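Thioesterase superfamily protein (Sulfolobus solfataricus, PDB 2GF6) probably hydrolyses fatty acyl-CoA thioesters and binds coenzyme A between two subunits of a hotdog-fold assembly. Local coordinates at residues N88-F93 with I110-N115; N4-F9 with I41-G46; I60-A65 with E106-Q111. All coordinates share one frame; numbering follows the deposited sequence.

Contact 1: N88-F93 with I110-N115. With COA (coenzyme A), chain E.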
loop_
_atom_site.group_PDB
_atom_site.type_symbol
_atom_site.label_atom_id
_atom_site.label_comp_id
_atom_site.label_asym_id
_atom_site.label_seq_id
_atom_site.Cartn_x
_atom_site.Cartn_y
_atom_site.Cartn_z
ATOM N N ASN A 88 -10.708 18.381 24.820
ATOM C CA ASN A 88 -10.029 17.440 25.713
ATOM C C ASN A 88 -9.708 16.087 25.059
ATOM O O ASN A 88 -9.057 15.244 25.668
ATOM C CB ASN A 88 -10.809 17.262 27.050
ATOM C CG ASN A 88 -12.164 16.546 26.897
ATOM O OD1 ASN A 88 -12.802 16.627 25.886
ATOM N ND2 ASN A 88 -12.608 15.900 27.946
ATOM N N LYS A 89 -10.106 15.887 23.806
ATOM C CA LYS A 89 -9.919 14.597 23.178
ATOM C C LYS A 89 -9.654 14.556 21.689
ATOM O O LYS A 89 -9.391 13.475 21.176
ATOM C CB LYS A 89 -11.125 13.697 23.482
ATOM C CG LYS A 89 -12.441 14.182 22.989
ATOM C CD LYS A 89 -13.558 13.191 23.317
ATOM C CE LYS A 89 -13.817 13.059 24.789
ATOM N NZ LYS A 89 -15.039 12.202 25.049
ATOM N N THR A 90 -9.694 15.707 21.014
ATOM C CA THR A 90 -9.550 15.781 19.561
ATOM C C THR A 90 -8.473 16.808 19.165
ATOM O O THR A 90 -8.376 17.886 19.766
ATOM C CB THR A 90 -10.853 16.227 18.945
ATOM O OG1 THR A 90 -11.865 15.273 19.260
ATOM C CG2 THR A 90 -10.716 16.305 17.492
ATOM N N ILE A 91 -7.668 16.448 18.171
ATOM C CA ILE A 91 -6.628 17.331 17.635
ATOM C C ILE A 91 -6.769 17.394 16.139
ATOM O O ILE A 91 -7.058 16.385 15.533
ATOM C CB ILE A 91 -5.235 16.758 17.905
ATOM C CG1 ILE A 91 -5.011 16.622 19.409
ATOM C CG2 ILE A 91 -4.136 17.674 17.309
ATOM C CD1 ILE A 91 -3.817 15.760 19.764
ATOM N N LYS A 92 -6.548 18.572 15.560
ATOM C CA LYS A 92 -6.522 18.767 14.137
ATOM C C LYS A 92 -5.077 19.026 13.757
ATOM O O LYS A 92 -4.511 20.035 14.142
ATOM C CB LYS A 92 -7.356 19.972 13.748
ATOM C CG LYS A 92 -7.341 20.328 12.292
ATOM C CD LYS A 92 -8.269 21.511 12.078
ATOM C CE LYS A 92 -8.412 21.859 10.616
ATOM N NZ LYS A 92 -8.956 23.229 10.528
ATOM N N PHE A 93 -4.489 18.085 13.025
ATOM C CA PHE A 93 -3.122 18.171 12.602
ATOM C C PHE A 93 -3.144 18.760 11.221
ATOM O O PHE A 93 -3.393 18.040 10.276
ATOM C CB PHE A 93 -2.498 16.772 12.569
ATOM C CG PHE A 93 -2.167 16.220 13.927
ATOM C CD1 PHE A 93 -1.118 16.750 14.659
ATOM C CD2 PHE A 93 -2.894 15.163 14.477
ATOM C CE1 PHE A 93 -0.789 16.239 15.907
ATOM C CE2 PHE A 93 -2.564 14.656 15.728
ATOM C CZ PHE A 93 -1.517 15.197 16.445
ATOM N N ILE A 110 -7.913 15.008 11.392
ATOM C CA ILE A 110 -8.420 15.173 12.703
ATOM C C ILE A 110 -8.391 13.838 13.407
ATOM O O ILE A 110 -8.921 12.845 12.935
ATOM C CB ILE A 110 -9.806 15.762 12.622
ATOM C CG1 ILE A 110 -9.668 17.200 12.106
ATOM C CG2 ILE A 110 -10.534 15.598 13.963
ATOM C CD1 ILE A 110 -10.903 17.975 12.055
ATOM N N GLN A 111 -7.764 13.832 14.573
ATOM C CA GLN A 111 -7.621 12.628 15.340
ATOM C C GLN A 111 -8.277 12.720 16.684
ATOM O O GLN A 111 -8.273 13.763 17.319
ATOM C CB GLN A 111 -6.145 12.249 15.447
ATOM C CG GLN A 111 -5.723 11.668 14.134
ATOM C CD GLN A 111 -4.479 10.887 14.213
ATOM O OE1 GLN A 111 -3.390 11.463 14.289
ATOM N NE2 GLN A 111 -4.604 9.563 14.152
ATOM N N ILE A 112 -8.871 11.603 17.084
ATOM C CA ILE A 112 -9.615 11.513 18.315
ATOM C C ILE A 112 -8.995 10.416 19.151
ATOM O O ILE A 112 -8.683 9.351 18.643
ATOM C CB ILE A 112 -11.124 11.238 18.030
ATOM C CG1 ILE A 112 -11.700 12.295 17.082
ATOM C CG2 ILE A 112 -11.951 11.208 19.307
ATOM C CD1 ILE A 112 -13.134 12.032 16.716
ATOM N N ALA A 113 -8.795 10.714 20.439
ATOM C CA ALA A 113 -8.371 9.755 21.422
ATOM C C ALA A 113 -9.557 8.842 21.794
ATOM O O ALA A 113 -10.680 9.317 22.019
ATOM C CB ALA A 113 -7.827 10.485 22.647
ATOM N N ILE A 114 -9.312 7.533 21.805
ATOM C CA ILE A 114 -10.338 6.564 22.163
ATOM C C ILE A 114 -9.866 5.473 23.101
ATOM O O ILE A 114 -8.679 5.171 23.169
ATOM C CB ILE A 114 -10.975 5.888 20.900
ATOM C CG1 ILE A 114 -9.979 4.951 20.182
ATOM C CG2 ILE A 114 -11.481 6.924 19.973
ATOM C CD1 ILE A 114 -10.633 4.014 19.158
ATOM N N ASN A 115 -10.818 4.893 23.815
ATOM C CA ASN A 115 -10.634 3.590 24.398
ATOM C C ASN A 115 -11.101 2.496 23.372
ATOM O O ASN A 115 -12.264 2.471 22.918
ATOM C CB ASN A 115 -11.368 3.516 25.734
ATOM C CG ASN A 115 -11.011 2.292 26.493
ATOM O OD1 ASN A 115 -10.967 1.196 25.928
ATOM N ND2 ASN A 115 -10.734 2.446 27.755
HETATM N N1A COA E . -13.890 17.298 13.704
HETATM C C2A COA E . -13.862 17.810 14.996
HETATM N N3A COA E . -14.430 17.094 16.035
HETATM C C4A COA E . -15.007 15.900 15.760
HETATM C C5A COA E . -15.038 15.383 14.470
HETATM C C6A COA E . -14.471 16.082 13.432
HETATM N N6A COA E . -14.709 15.674 12.179
HETATM N N7A COA E . -15.663 14.186 14.510
HETATM C C8A COA E . -16.013 13.924 15.797
HETATM N N9A COA E . -15.624 14.991 16.563
HETATM C C1B COA E . -15.911 15.265 17.970
HETATM C C2B COA E . -17.370 15.252 18.338
HETATM O O2B COA E . -17.994 16.477 18.077
HETATM C C3B COA E . -17.289 15.020 19.821
HETATM O O3B COA E . -17.096 16.292 20.427
HETATM P P3B COA E . -17.477 16.643 21.958
HETATM O O7A COA E . -16.173 16.779 22.727
HETATM O O8A COA E . -18.345 15.597 22.624
HETATM O O9A COA E . -18.155 17.988 21.946
HETATM C C4B COA E . -16.048 14.149 19.988
HETATM O O4B COA E . -15.337 14.268 18.770
HETATM C C5B COA E . -16.360 12.692 20.217
HETATM O O5B COA E . -17.057 12.226 19.099
HETATM P P1A COA E . -18.381 11.329 19.223
HETATM O O1A COA E . -19.338 11.569 18.099
HETATM O O2A COA E . -19.015 11.479 20.570
HETATM O O3A COA E . -17.751 9.878 18.957
HETATM P P2A COA E . -17.665 8.600 19.911
HETATM O O4A COA E . -18.925 7.801 20.046
HETATM O O5A COA E . -17.037 8.834 21.258
HETATM O O6A COA E . -16.663 7.747 19.019
HETATM C CBP COA E . -15.594 7.069 17.119
HETATM C CCP COA E . -15.932 8.296 17.941
HETATM C CDP COA E . -16.813 6.137 17.158
HETATM C CEP COA E . -14.390 6.413 17.779
HETATM C CAP COA E . -15.331 7.458 15.676
HETATM O OAP COA E . -16.475 8.026 15.074
HETATM C C9P COA E . -14.933 6.306 14.817
HETATM O O9P COA E . -14.776 4.987 15.283
HETATM N N8P COA E . -14.731 6.636 13.572
HETATM C C7P COA E . -14.099 5.668 12.711
HETATM C C6P COA E . -12.733 6.193 12.373
HETATM C C5P COA E . -12.081 5.340 11.333
HETATM O O5P COA E . -12.484 4.201 11.010
HETATM N N4P COA E . -11.049 5.963 10.812
HETATM C C3P COA E . -10.527 5.514 9.554
HETATM C C2P COA E . -9.504 6.491 9.055
HETATM S S1P COA E . -8.841 5.842 7.569
#
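Thr-90 and Ile-110 meet methyl to methyl, CG2 of the one 3.6 Å from CG2 of the other, on the face of an antiparallel sheet that carries coenzyme A. Beside them Ile-112 runs alongside Thr-90 and points the same way, with its CG1 3.7 Å from Thr-90 OG1. The strands are held by three nearly straight backbone bonds: Ile-91 and Gln-111 form a hydrogen-bonded pair, N to O in both directions, and Ala-113 N gives to Lys-89 O at 2.9 Å.

Packing is closest against the adenine. CG2 of Ile-110 sits over one face of the ring at N1A, and on that same face Ile-112 CD1 lies 3.6 Å from C8A. With chi1 at -68° Ile-110 turns its other branch toward Lys-92, and from there CD1 comes within 3.5 Å of N1A. An alanine in place of Ile-110 is likely to leave a gap beneath the adenine and to take from Thr-90 CG2 its methyl partner.

The reverse face is also buried: there Phe-93 CE2 passes 3.6 Å from Gln-111 OE1, ring and amide planes 63° apart, while that oxygen is hydrogen-bonded to Tyr-49 and the ring packs on the helix 26-45.

The lysine side chains are the looser, partly exposed element. Lys-92 CG merely grazes Ile-110 CG1 at 3.9 Å before its extended chain leads away, making a cation-pi contact with Tyr-108; Lys-89 carries its ammonium off to Ser-121.

Here the strands therefore give the nucleotide mainly an apolar floor, with Thr-90 OG1 near the ribose, so the pair shapes a surface for adenine more than it reads the base through polar groups.

Contact 2: N4-F9 with I41-G46; sequences NIEYVF and IKEKVG
The ring of Tyr-7 meets Lys-44 obliquely, its OH 3.7 Å from Lys-44 CE, while Asn-4 CB lies in the ring plane at an edge. Phe-40, one turn earlier on the lysine's helix, also meets this ring, the two planes inclined at about 30°. The other flat groups that meet across the contact are carboxylates. That of Glu-43 reaches back to the 3-10 turn, where OE1 comes 3.3 Å from Glu-6 CA, although its ionic partner is Lys-39.

The charged link across the contact runs between Glu-6 and Lys-44. OE1 of Glu-6 stands 2.9 Å from Lys-44 NZ in a salt bridge, but the position of that oxygen is somewhat doubtful, so the exact length should not be pressed. Lys-44 begins with CG anti to its own backbone nitrogen (chi1 177°) and then bends at chi2 and chi3, which brings CE near both the carboxylate oxygen OE1 of Glu-6 and the hydroxyl of Tyr-7. Glu-6 folds at chi2 as well, and its second oxygen, OE2, forms a salt bridge with Lys-135 near the C-terminus. The two glutamates keep apart, Glu-6 OE2 being 5.8 Å from Glu-43 OE1; the surrounding lysines would be expected to offset their charges.

Backbone bonds shape both partners. Tyr-7 N closes the 3-10 turn on Asn-4 O at 3.1 Å, and at the other side Ile-41 O accepts from both Val-45 N and Gly-46 N, where positive phi at the glycine takes the chain out of the helix.

This surface contact joins the N-terminal turn leading into strand 8-12 to the last turn of helix 26-45. Strand 76-85 lies alongside the N-terminal segment, with backbone hydrogen bonds between Tyr-7 and Leu-81 and between Phe-9 and Val-79, while Val-45 packs against helix 126-132.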
loop_
_atom_site.group_PDB
_atom_site.type_symbol
_atom_site.label_atom_id
_atom_site.label_comp_id
_atom_site.label_asym_id
_atom_site.label_seq_id
_atom_site.Cartn_x
_atom_site.Cartn_y
_atom_site.Cartn_z
ATOM N N ASN A 4 11.022 25.253 16.793
ATOM C CA ASN A 4 9.939 24.519 16.082
ATOM C C ASN A 4 10.371 23.267 15.325
ATOM O O ASN A 4 9.725 22.890 14.333
ATOM C CB ASN A 4 9.166 25.443 15.116
ATOM C CG ASN A 4 8.260 26.439 15.838
ATOM O OD1 ASN A 4 8.215 26.499 17.076
ATOM N ND2 ASN A 4 7.530 27.230 15.060
ATOM N N ILE A 5 11.441 22.619 15.788
ATOM C CA ILE A 5 11.939 21.410 15.136
ATOM C C ILE A 5 10.952 20.221 15.226
ATOM O O ILE A 5 10.939 19.362 14.358
ATOM C CB ILE A 5 13.358 21.020 15.635
ATOM C CG1 ILE A 5 13.920 19.847 14.828
ATOM C CG2 ILE A 5 13.373 20.648 17.133
ATOM C CD1 ILE A 5 13.844 20.020 13.302
ATOM N N GLU A 6 10.108 20.178 16.252
ATOM C CA GLU A 6 9.089 19.107 16.353
ATOM C C GLU A 6 8.095 19.161 15.218
ATOM O O GLU A 6 7.378 18.184 14.966
ATOM C CB GLU A 6 8.246 19.199 17.634
ATOM C CG GLU A 6 8.952 19.685 18.837
ATOM C CD GLU A 6 8.872 21.165 18.945
ATOM O OE1 GLU A 6 7.893 21.627 19.570
ATOM O OE2 GLU A 6 9.791 21.852 18.431
ATOM N N TYR A 7 7.999 20.328 14.589
ATOM C CA TYR A 7 6.945 20.602 13.651
ATOM C C TYR A 7 7.423 20.416 12.237
ATOM O O TYR A 7 6.607 20.490 11.338
ATOM C CB TYR A 7 6.424 22.032 13.844
ATOM C CG TYR A 7 5.849 22.272 15.231
ATOM C CD1 TYR A 7 4.686 21.631 15.645
ATOM C CD2 TYR A 7 6.464 23.117 16.117
ATOM C CE1 TYR A 7 4.168 21.826 16.911
ATOM C CE2 TYR A 7 5.953 23.320 17.385
ATOM C CZ TYR A 7 4.803 22.678 17.780
ATOM O OH TYR A 7 4.278 22.890 19.045
ATOM N N VAL A 8 8.734 20.199 12.048
ATOM C CA VAL A 8 9.355 20.056 10.722
ATOM C C VAL A 8 9.827 18.617 10.512
ATOM O O VAL A 8 10.573 18.077 11.330
ATOM C CB VAL A 8 10.582 21.003 10.552
ATOM C CG1 VAL A 8 11.021 21.084 9.080
ATOM C CG2 VAL A 8 10.288 22.403 11.079
ATOM N N PHE A 9 9.406 18.013 9.406
ATOM C CA PHE A 9 9.847 16.674 9.011
ATOM C C PHE A 9 10.265 16.655 7.552
ATOM O O PHE A 9 9.559 17.200 6.715
ATOM C CB PHE A 9 8.697 15.674 9.200
ATOM C CG PHE A 9 9.062 14.253 8.846
ATOM C CD1 PHE A 9 9.827 13.492 9.707
ATOM C CD2 PHE A 9 8.635 13.688 7.659
ATOM C CE1 PHE A 9 10.175 12.192 9.397
ATOM C CE2 PHE A 9 8.984 12.392 7.331
ATOM C CZ PHE A 9 9.768 11.641 8.205
ATOM N N ILE A 41 4.727 13.696 17.987
ATOM C CA ILE A 41 4.217 13.123 19.235
ATOM C C ILE A 41 5.368 12.563 20.067
ATOM O O ILE A 41 5.431 12.756 21.293
ATOM C CB ILE A 41 3.128 12.043 18.937
ATOM C CG1 ILE A 41 1.849 12.719 18.435
ATOM C CG2 ILE A 41 2.807 11.202 20.183
ATOM C CD1 ILE A 41 1.245 13.772 19.393
ATOM N N LYS A 42 6.316 11.918 19.387
ATOM C CA LYS A 42 7.450 11.318 20.061
ATOM C C LYS A 42 8.239 12.392 20.759
ATOM O O LYS A 42 8.515 12.282 21.940
ATOM C CB LYS A 42 8.344 10.603 19.067
ATOM C CG LYS A 42 9.529 9.887 19.704
ATOM C CD LYS A 42 10.656 9.683 18.689
ATOM C CE LYS A 42 10.676 8.277 18.128
ATOM N NZ LYS A 42 11.627 7.439 18.912
ATOM N N GLU A 43 8.591 13.440 20.016
ATOM C CA GLU A 43 9.424 14.518 20.558
ATOM C C GLU A 43 8.694 15.432 21.573
ATOM O O GLU A 43 9.287 15.893 22.549
ATOM C CB GLU A 43 10.000 15.357 19.412
ATOM C CG GLU A 43 10.994 14.595 18.562
ATOM C CD GLU A 43 11.459 15.337 17.286
ATOM O OE1 GLU A 43 10.807 16.317 16.843
ATOM O OE2 GLU A 43 12.484 14.898 16.706
ATOM N N LYS A 44 7.419 15.708 21.355
ATOM C CA LYS A 44 6.704 16.645 22.249
ATOM C C LYS A 44 6.116 15.960 23.499
ATOM O O LYS A 44 6.137 16.522 24.590
ATOM C CB LYS A 44 5.605 17.363 21.450
ATOM C CG LYS A 44 4.700 18.356 22.263
ATOM C CD LYS A 44 5.449 19.608 22.753
ATOM C CE LYS A 44 5.741 20.614 21.637
ATOM N NZ LYS A 44 6.596 21.743 22.157
ATOM N N VAL A 45 5.572 14.758 23.320
ATOM C CA VAL A 45 4.866 14.032 24.396
ATOM C C VAL A 45 5.669 12.837 24.874
ATOM O O VAL A 45 5.514 12.390 26.004
ATOM C CB VAL A 45 3.486 13.493 23.918
ATOM C CG1 VAL A 45 2.658 13.008 25.107
ATOM C CG2 VAL A 45 2.742 14.532 23.133
ATOM N N GLY A 46 6.511 12.289 24.013
ATOM C CA GLY A 46 7.323 11.142 24.393
ATOM C C GLY A 46 6.583 9.818 24.478
ATOM O O GLY A 46 6.912 8.981 25.294
#

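Contact 3: I60-A65 with E106-Q111; sequences IAESHA and EGYVIQ. With COA (coenzyme A), chain E.
Glu-62 and Tyr-108 meet where the adenine amino group is read. The glutamate splits its work: OE1 accepts from N6A of coenzyme A at 2.8 Å, and OE2 accepts from Tyr-108 OH at 2.7 Å. The hydroxyl arrives from above the carboxylate plane, which is turned 71° from the phenol ring. Further along the ligand, Ile-60 O takes a bond from the pantetheine nitrogen N4P.

The tyrosine is positioned in turn by His-64, whose CB lies over one ring face, 3.6 Å from its centroid. With CG anti to the backbone nitrogen (chi1 -174°) the imidazole extends past the tyrosine, and its NE2 bonds Glu-62 OE2 of the second subunit; the reciprocal bond grips Glu-62 here.

Behind these side chains the antiparallel strands pair through His-64 and Tyr-108, N to O in both directions. Near the ligand the register slips by one residue: Ala-61 N bonds Ile-110 O, and Ile-110 N bonds Glu-62 O. This beta bulge leaves Ala-61 CB 4.0 Å from N7A, beside the glutamate. At the far end a CB on Gly-107 would clash with His-64 O, which already lies 3.0 Å from Gly-107 CA.

On the reverse face Ile-60 and Val-109 pack against helix 26-45. A sheet curled around a long helix and continued by the 60-65 strand into the second subunit is the hallmark of a hotdog-fold dimer.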
loop_
_atom_site.group_PDB
_atom_site.type_symbol
_atom_site.label_atom_id
_atom_site.label_comp_id
_atom_site.label_asym_id
_atom_site.label_seq_id
_atom_site.Cartn_x
_atom_site.Cartn_y
_atom_site.Cartn_z
ATOM N N ILE A 60 -8.377 8.398 13.155
ATOM C CA ILE A 60 -8.747 9.499 12.249
ATOM C C ILE A 60 -10.270 9.602 12.068
ATOM O O ILE A 60 -10.940 8.618 11.744
ATOM C CB ILE A 60 -8.079 9.314 10.852
ATOM C CG1 ILE A 60 -6.558 9.285 10.981
ATOM C CG2 ILE A 60 -8.474 10.413 9.861
ATOM C CD1 ILE A 60 -5.860 8.673 9.804
ATOM N N ALA A 61 -10.800 10.800 12.304
ATOM C CA ALA A 61 -12.209 11.106 12.132
ATOM C C ALA A 61 -12.494 11.821 10.843
ATOM O O ALA A 61 -13.633 11.850 10.377
ATOM C CB ALA A 61 -12.641 11.969 13.263
ATOM N N GLU A 62 -11.480 12.468 10.277
ATOM C CA GLU A 62 -11.725 13.276 9.109
ATOM C C GLU A 62 -10.408 13.579 8.484
ATOM O O GLU A 62 -9.436 13.793 9.207
ATOM C CB GLU A 62 -12.422 14.593 9.497
ATOM C CG GLU A 62 -12.708 15.456 8.268
ATOM C CD GLU A 62 -13.483 16.702 8.561
ATOM O OE1 GLU A 62 -14.007 16.790 9.705
ATOM O OE2 GLU A 62 -13.548 17.576 7.633
ATOM N N SER A 63 -10.363 13.602 7.145
ATOM C CA SER A 63 -9.152 13.990 6.425
ATOM C C SER A 63 -9.481 14.915 5.278
ATOM O O SER A 63 -10.523 14.817 4.685
ATOM C CB SER A 63 -8.349 12.778 5.925
ATOM O OG SER A 63 -9.160 11.876 5.176
ATOM N N HIS A 64 -8.570 15.836 5.011
ATOM C CA HIS A 64 -8.700 16.755 3.932
ATOM C C HIS A 64 -7.348 17.127 3.356
ATOM O O HIS A 64 -6.408 17.354 4.109
ATOM C CB HIS A 64 -9.370 18.016 4.421
ATOM C CG HIS A 64 -9.664 18.982 3.323
ATOM N ND1 HIS A 64 -9.013 20.189 3.206
ATOM C CD2 HIS A 64 -10.462 18.875 2.237
ATOM C CE1 HIS A 64 -9.459 20.821 2.135
ATOM N NE2 HIS A 64 -10.320 20.035 1.514
ATOM N N ALA A 65 -7.275 17.231 2.027
ATOM C CA ALA A 65 -6.074 17.704 1.329
ATOM C C ALA A 65 -6.393 18.416 -0.002
ATOM O O ALA A 65 -7.358 18.088 -0.674
ATOM C CB ALA A 65 -5.071 16.532 1.076
ATOM N N GLU A 106 -1.462 21.030 0.839
ATOM C CA GLU A 106 -1.903 21.372 2.204
ATOM C C GLU A 106 -3.120 20.556 2.654
ATOM O O GLU A 106 -3.918 20.110 1.836
ATOM C CB GLU A 106 -2.216 22.856 2.310
ATOM C CG GLU A 106 -3.210 23.352 1.290
ATOM C CD GLU A 106 -3.361 24.842 1.363
ATOM O OE1 GLU A 106 -3.615 25.340 2.485
ATOM O OE2 GLU A 106 -3.223 25.508 0.317
ATOM N N GLY A 107 -3.272 20.364 3.957
ATOM C CA GLY A 107 -4.364 19.543 4.453
ATOM C C GLY A 107 -4.456 19.461 5.947
ATOM O O GLY A 107 -3.803 20.209 6.648
ATOM N N TYR A 108 -5.292 18.542 6.426
ATOM C CA TYR A 108 -5.349 18.255 7.839
ATOM C C TYR A 108 -5.897 16.874 8.015
ATOM O O TYR A 108 -6.555 16.353 7.131
ATOM C CB TYR A 108 -6.231 19.273 8.568
ATOM C CG TYR A 108 -7.688 19.290 8.158
ATOM C CD1 TYR A 108 -8.585 18.277 8.582
ATOM C CD2 TYR A 108 -8.196 20.312 7.349
ATOM C CE1 TYR A 108 -9.936 18.301 8.194
ATOM C CE2 TYR A 108 -9.535 20.332 6.962
ATOM C CZ TYR A 108 -10.387 19.329 7.388
ATOM O OH TYR A 108 -11.669 19.368 6.994
ATOM N N VAL A 109 -5.576 16.255 9.138
ATOM C CA VAL A 109 -6.332 15.101 9.623
ATOM C C VAL A 109 -6.741 15.462 11.028
ATOM O O VAL A 109 -6.013 16.120 11.760
ATOM C CB VAL A 109 -5.536 13.740 9.646
ATOM C CG1 VAL A 109 -4.862 13.509 8.335
ATOM C CG2 VAL A 109 -4.512 13.706 10.705
ATOM N N ILE A 110 -7.913 15.008 11.392
ATOM C CA ILE A 110 -8.420 15.173 12.703
ATOM C C ILE A 110 -8.391 13.838 13.407
ATOM O O ILE A 110 -8.921 12.845 12.935
ATOM C CB ILE A 110 -9.806 15.762 12.622
ATOM C CG1 ILE A 110 -9.668 17.200 12.106
ATOM C CG2 ILE A 110 -10.534 15.598 13.963
ATOM C CD1 ILE A 110 -10.903 17.975 12.055
ATOM N N GLN A 111 -7.764 13.832 14.573
ATOM C CA GLN A 111 -7.621 12.628 15.340
ATOM C C GLN A 111 -8.277 12.720 16.684
ATOM O O GLN A 111 -8.273 13.763 17.319
ATOM C CB GLN A 111 -6.145 12.249 15.447
ATOM C CG GLN A 111 -5.723 11.668 14.134
ATOM C CD GLN A 111 -4.479 10.887 14.213
ATOM O OE1 GLN A 111 -3.390 11.463 14.289
ATOM N NE2 GLN A 111 -4.604 9.563 14.152
HETATM N N1A COA E . -13.890 17.298 13.704
HETATM C C2A COA E . -13.862 17.810 14.996
HETATM N N3A COA E . -14.430 17.094 16.035
HETATM C C4A COA E . -15.007 15.900 15.760
HETATM C C5A COA E . -15.038 15.383 14.470
HETATM C C6A COA E . -14.471 16.082 13.432
HETATM N N6A COA E . -14.709 15.674 12.179
HETATM N N7A COA E . -15.663 14.186 14.510
HETATM C C8A COA E . -16.013 13.924 15.797
HETATM N N9A COA E . -15.624 14.991 16.563
HETATM C C1B COA E . -15.911 15.265 17.970
HETATM C C2B COA E . -17.370 15.252 18.338
HETATM O O2B COA E . -17.994 16.477 18.077
HETATM C C3B COA E . -17.289 15.020 19.821
HETATM O O3B COA E . -17.096 16.292 20.427
HETATM P P3B COA E . -17.477 16.643 21.958
HETATM O O7A COA E . -16.173 16.779 22.727
HETATM O O8A COA E . -18.345 15.597 22.624
HETATM O O9A COA E . -18.155 17.988 21.946
HETATM C C4B COA E . -16.048 14.149 19.988
HETATM O O4B COA E . -15.337 14.268 18.770
HETATM C C5B COA E . -16.360 12.692 20.217
HETATM O O5B COA E . -17.057 12.226 19.099
HETATM P P1A COA E . -18.381 11.329 19.223
HETATM O O1A COA E . -19.338 11.569 18.099
HETATM O O2A COA E . -19.015 11.479 20.570
HETATM O O3A COA E . -17.751 9.878 18.957
HETATM P P2A COA E . -17.665 8.600 19.911
HETATM O O4A COA E . -18.925 7.801 20.046
HETATM O O5A COA E . -17.037 8.834 21.258
HETATM O O6A COA E . -16.663 7.747 19.019
HETATM C CBP COA E . -15.594 7.069 17.119
HETATM C CCP COA E . -15.932 8.296 17.941
HETATM C CDP COA E . -16.813 6.137 17.158
HETATM C CEP COA E . -14.390 6.413 17.779
HETATM C CAP COA E . -15.331 7.458 15.676
HETATM O OAP COA E . -16.475 8.026 15.074
HETATM C C9P COA E . -14.933 6.306 14.817
HETATM O O9P COA E . -14.776 4.987 15.283
HETATM N N8P COA E . -14.731 6.636 13.572
HETATM C C7P COA E . -14.099 5.668 12.711
HETATM C C6P COA E . -12.733 6.193 12.373
HETATM C C5P COA E . -12.081 5.340 11.333
HETATM O O5P COA E . -12.484 4.201 11.010
HETATM N N4P COA E . -11.049 5.963 10.812
HETATM C C3P COA E . -10.527 5.514 9.554
HETATM C C2P COA E . -9.504 6.491 9.055
HETATM S S1P COA E . -8.841 5.842 7.569
#

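Along the chain contact 2 closes first; 60-65 and then 88-93 follow, and contacts 3 and 1 both finish on strand 102-115, sharing Ile-110 and Gln-111. That strand lies between 56-67 and 90-99, so contacts 1 and 3, with centres about 11 Å apart, form one continuous floor for coenzyme A, contact 3 carrying it on to the dimer interface. Contact 2 lies about 17 Å from contact 1 and 18 Å from contact 3, centre to centre, across the chain's middle from contact 3. It joins the C-terminal end of helix 26-45 to the N-terminal segment of the chain, and Phe-93 packing on Ile-41 connects it with contact 1.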